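Ethylbenzene dehydrogenase alpha-subunit (Aromatoleum aromaticum, PDB 2IVF) is the molybdenum-carrying subunit of a molybdopterin oxidoreductase, binding a molybdenum atom between two pterin dinucleotide cofactors together with an iron/sulfur cluster. Local coordinates at residues 315-320 against 431-436. Numbering follows the deposited sequence.
Sequences IDEKLF and LGRKVA
Leu319 and Ala436 bring the two backbones closest, CA to CA 5.9 Å, where the turn that ends helix 303-316 swings past the last turns of helix 425-437. Their side chains meet directly, Leu319 CB lying 3.6 Å from Ala436 CB, and the same methyl also rests against the carbonyl oxygen of Leu319. Further out, Leu319 CD1 reaches the aliphatic part of Arg433, 4.0 Å from its CG. The leucine gets there because CG stands beside its backbone N, anti to the carbonyl carbon (chi1 -54°).

What puts Leu319 on this side is the Schellman motif closing helix 303-316: Lys318 takes a positive phi, with its N bonded back to Ile315 O, and the chain turns toward helix 425-437. Both helices belong to the molybdopterin oxidoreductase region. Helix 425-437 lies against the parallel sheet, Leu431 on strand 294-296 and Val435 on strand 249-253, and helix 303-316 packs beside it, Val313 touching Arg433 and Met314 touching Ala436. The contact is a surface one, about 31 Å from the centre of the chain to its own centre.

Nearer the solvent, Glu317 and Arg433 form a two-pronged salt bridge. Arg433, extended from CG to NE, offers its guanidinium side-on: NE donates to Glu317 OE1 at 2.7 Å, on that oxygen's syn lone pair, while NH2 donates to OE2 at 2.7 Å, fairly straight at 157°. The two side chains cross at about a right angle and their flat groups are twisted 41° apart, yet the paired bonds limit rotation of both. Beside Leu319 and Ala436 a water bridges the two backbones, donating to Leu319 O and to Ala436 O, 2.8 Å from each.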
loop_
_atom_site.group_PDB
_atom_site.type_symbol
_atom_site.label_atom_id
_atom_site.label_comp_id
_atom_site.label_asym_id
_atom_site.label_seq_id
_atom_site.Cartn_x
_atom_site.Cartn_y
_atom_site.Cartn_z
ATOM N N ILE A 315 32.026 14.939 18.099
ATOM C CA ILE A 315 32.707 16.025 18.811
ATOM C C ILE A 315 33.871 15.451 19.618
ATOM O O ILE A 315 35.008 15.902 19.475
ATOM C CB ILE A 315 31.706 16.866 19.640
ATOM C CG1 ILE A 315 30.808 17.657 18.662
ATOM C CG2 ILE A 315 32.428 17.796 20.657
ATOM C CD1 ILE A 315 29.666 18.379 19.314
ATOM N N ASP A 316 33.607 14.438 20.428
ATOM C CA ASP A 316 34.624 13.891 21.310
ATOM C C ASP A 316 35.842 13.327 20.546
ATOM O O ASP A 316 36.985 13.455 20.990
ATOM C CB ASP A 316 33.979 12.797 22.146
ATOM C CG ASP A 316 34.828 12.365 23.310
ATOM O OD1 ASP A 316 35.426 13.230 23.977
ATOM O OD2 ASP A 316 34.867 11.149 23.578
ATOM N N GLU A 317 35.590 12.706 19.412
ATOM C CA GLU A 317 36.628 12.145 18.576
ATOM C C GLU A 317 37.145 13.164 17.543
ATOM O O GLU A 317 37.999 12.842 16.769
ATOM C CB GLU A 317 36.121 10.856 17.901
ATOM C CG GLU A 317 35.741 9.785 18.904
ATOM C CD GLU A 317 35.525 8.412 18.308
ATOM O OE1 GLU A 317 35.556 8.267 17.082
ATOM O OE2 GLU A 317 35.348 7.443 19.086
ATOM N N LYS A 318 36.661 14.400 17.577
ATOM C CA LYS A 318 37.145 15.471 16.689
ATOM C C LYS A 318 37.013 15.096 15.204
ATOM O O LYS A 318 37.935 15.301 14.398
ATOM C CB LYS A 318 38.597 15.866 17.045
ATOM C CG LYS A 318 38.780 16.221 18.532
ATOM C CD LYS A 318 40.134 16.849 18.840
ATOM C CE LYS A 318 40.164 17.491 20.253
ATOM N NZ LYS A 318 41.398 18.375 20.524
ATOM N N LEU A 319 35.856 14.556 14.863
ATOM C CA LEU A 319 35.555 14.120 13.503
ATOM C C LEU A 319 34.685 15.130 12.773
ATOM O O LEU A 319 34.353 14.939 11.617
ATOM C CB LEU A 319 34.799 12.799 13.539
ATOM C CG LEU A 319 35.479 11.674 14.321
ATOM C CD1 LEU A 319 34.555 10.485 14.302
ATOM C CD2 LEU A 319 36.847 11.346 13.719
ATOM N N PHE A 320 34.242 16.161 13.478
ATOM C CA PHE A 320 33.302 17.095 12.883
ATOM C C PHE A 320 33.968 18.046 11.855
ATOM O O PHE A 320 35.167 18.327 11.901
ATOM C CB PHE A 320 32.516 17.867 13.974
ATOM C CG PHE A 320 33.358 18.745 14.828
ATOM C CD1 PHE A 320 33.982 18.242 15.939
ATOM C CD2 PHE A 320 33.512 20.097 14.536
ATOM C CE1 PHE A 320 34.756 19.021 16.720
ATOM C CE2 PHE A 320 34.271 20.905 15.337
ATOM C CZ PHE A 320 34.903 20.379 16.425
ATOM N N LEU A 431 28.075 4.342 13.864
ATOM C CA LEU A 431 27.353 5.291 13.064
ATOM C C LEU A 431 27.794 6.743 13.276
ATOM O O LEU A 431 27.733 7.545 12.327
ATOM C CB LEU A 431 25.844 5.121 13.234
ATOM C CG LEU A 431 25.305 3.815 12.618
ATOM C CD1 LEU A 431 23.809 3.500 12.998
ATOM C CD2 LEU A 431 25.499 3.780 11.063
ATOM N N GLY A 432 28.226 7.086 14.488
ATOM C CA GLY A 432 28.862 8.388 14.738
ATOM C C GLY A 432 30.011 8.622 13.793
ATOM O O GLY A 432 30.126 9.678 13.148
ATOM N N ARG A 433 30.871 7.613 13.696
ATOM C CA ARG A 433 32.065 7.707 12.906
ATOM C C ARG A 433 31.732 7.724 11.424
ATOM O O ARG A 433 32.374 8.451 10.647
ATOM C CB ARG A 433 33.036 6.564 13.259
ATOM C CG ARG A 433 33.530 6.675 14.690
ATOM C CD ARG A 433 34.262 5.451 15.136
ATOM N NE ARG A 433 34.950 5.677 16.404
ATOM C CZ ARG A 433 35.653 4.747 17.037
ATOM N NH1 ARG A 433 35.719 3.500 16.556
ATOM N NH2 ARG A 433 36.245 5.057 18.186
ATOM N N LYS A 434 30.723 6.956 11.022
ATOM C CA LYS A 434 30.368 6.872 9.630
ATOM C C LYS A 434 29.713 8.123 9.120
ATOM O O LYS A 434 29.993 8.543 8.016
ATOM C CB LYS A 434 29.467 5.680 9.355
ATOM C CG LYS A 434 30.238 4.391 9.431
ATOM C CD LYS A 434 29.428 3.162 9.180
ATOM C CE LYS A 434 30.336 1.929 8.987
ATOM N NZ LYS A 434 29.524 0.703 8.864
ATOM N N VAL A 435 28.805 8.685 9.909
ATOM C CA VAL A 435 28.139 9.924 9.513
ATOM C C VAL A 435 29.177 11.035 9.252
ATOM O O VAL A 435 29.033 11.834 8.325
ATOM C CB VAL A 435 27.141 10.375 10.608
ATOM C CG1 VAL A 435 26.595 11.744 10.304
ATOM C CG2 VAL A 435 25.960 9.378 10.684
ATOM N N ALA A 436 30.196 11.107 10.089
ATOM C CA ALA A 436 31.249 12.138 9.941
ATOM C C ALA A 436 32.050 11.996 8.678
ATOM O O ALA A 436 32.638 12.966 8.226
ATOM C CB ALA A 436 32.185 12.138 11.134
HETATM O O HOH W 1 32.702 15.537 9.453
#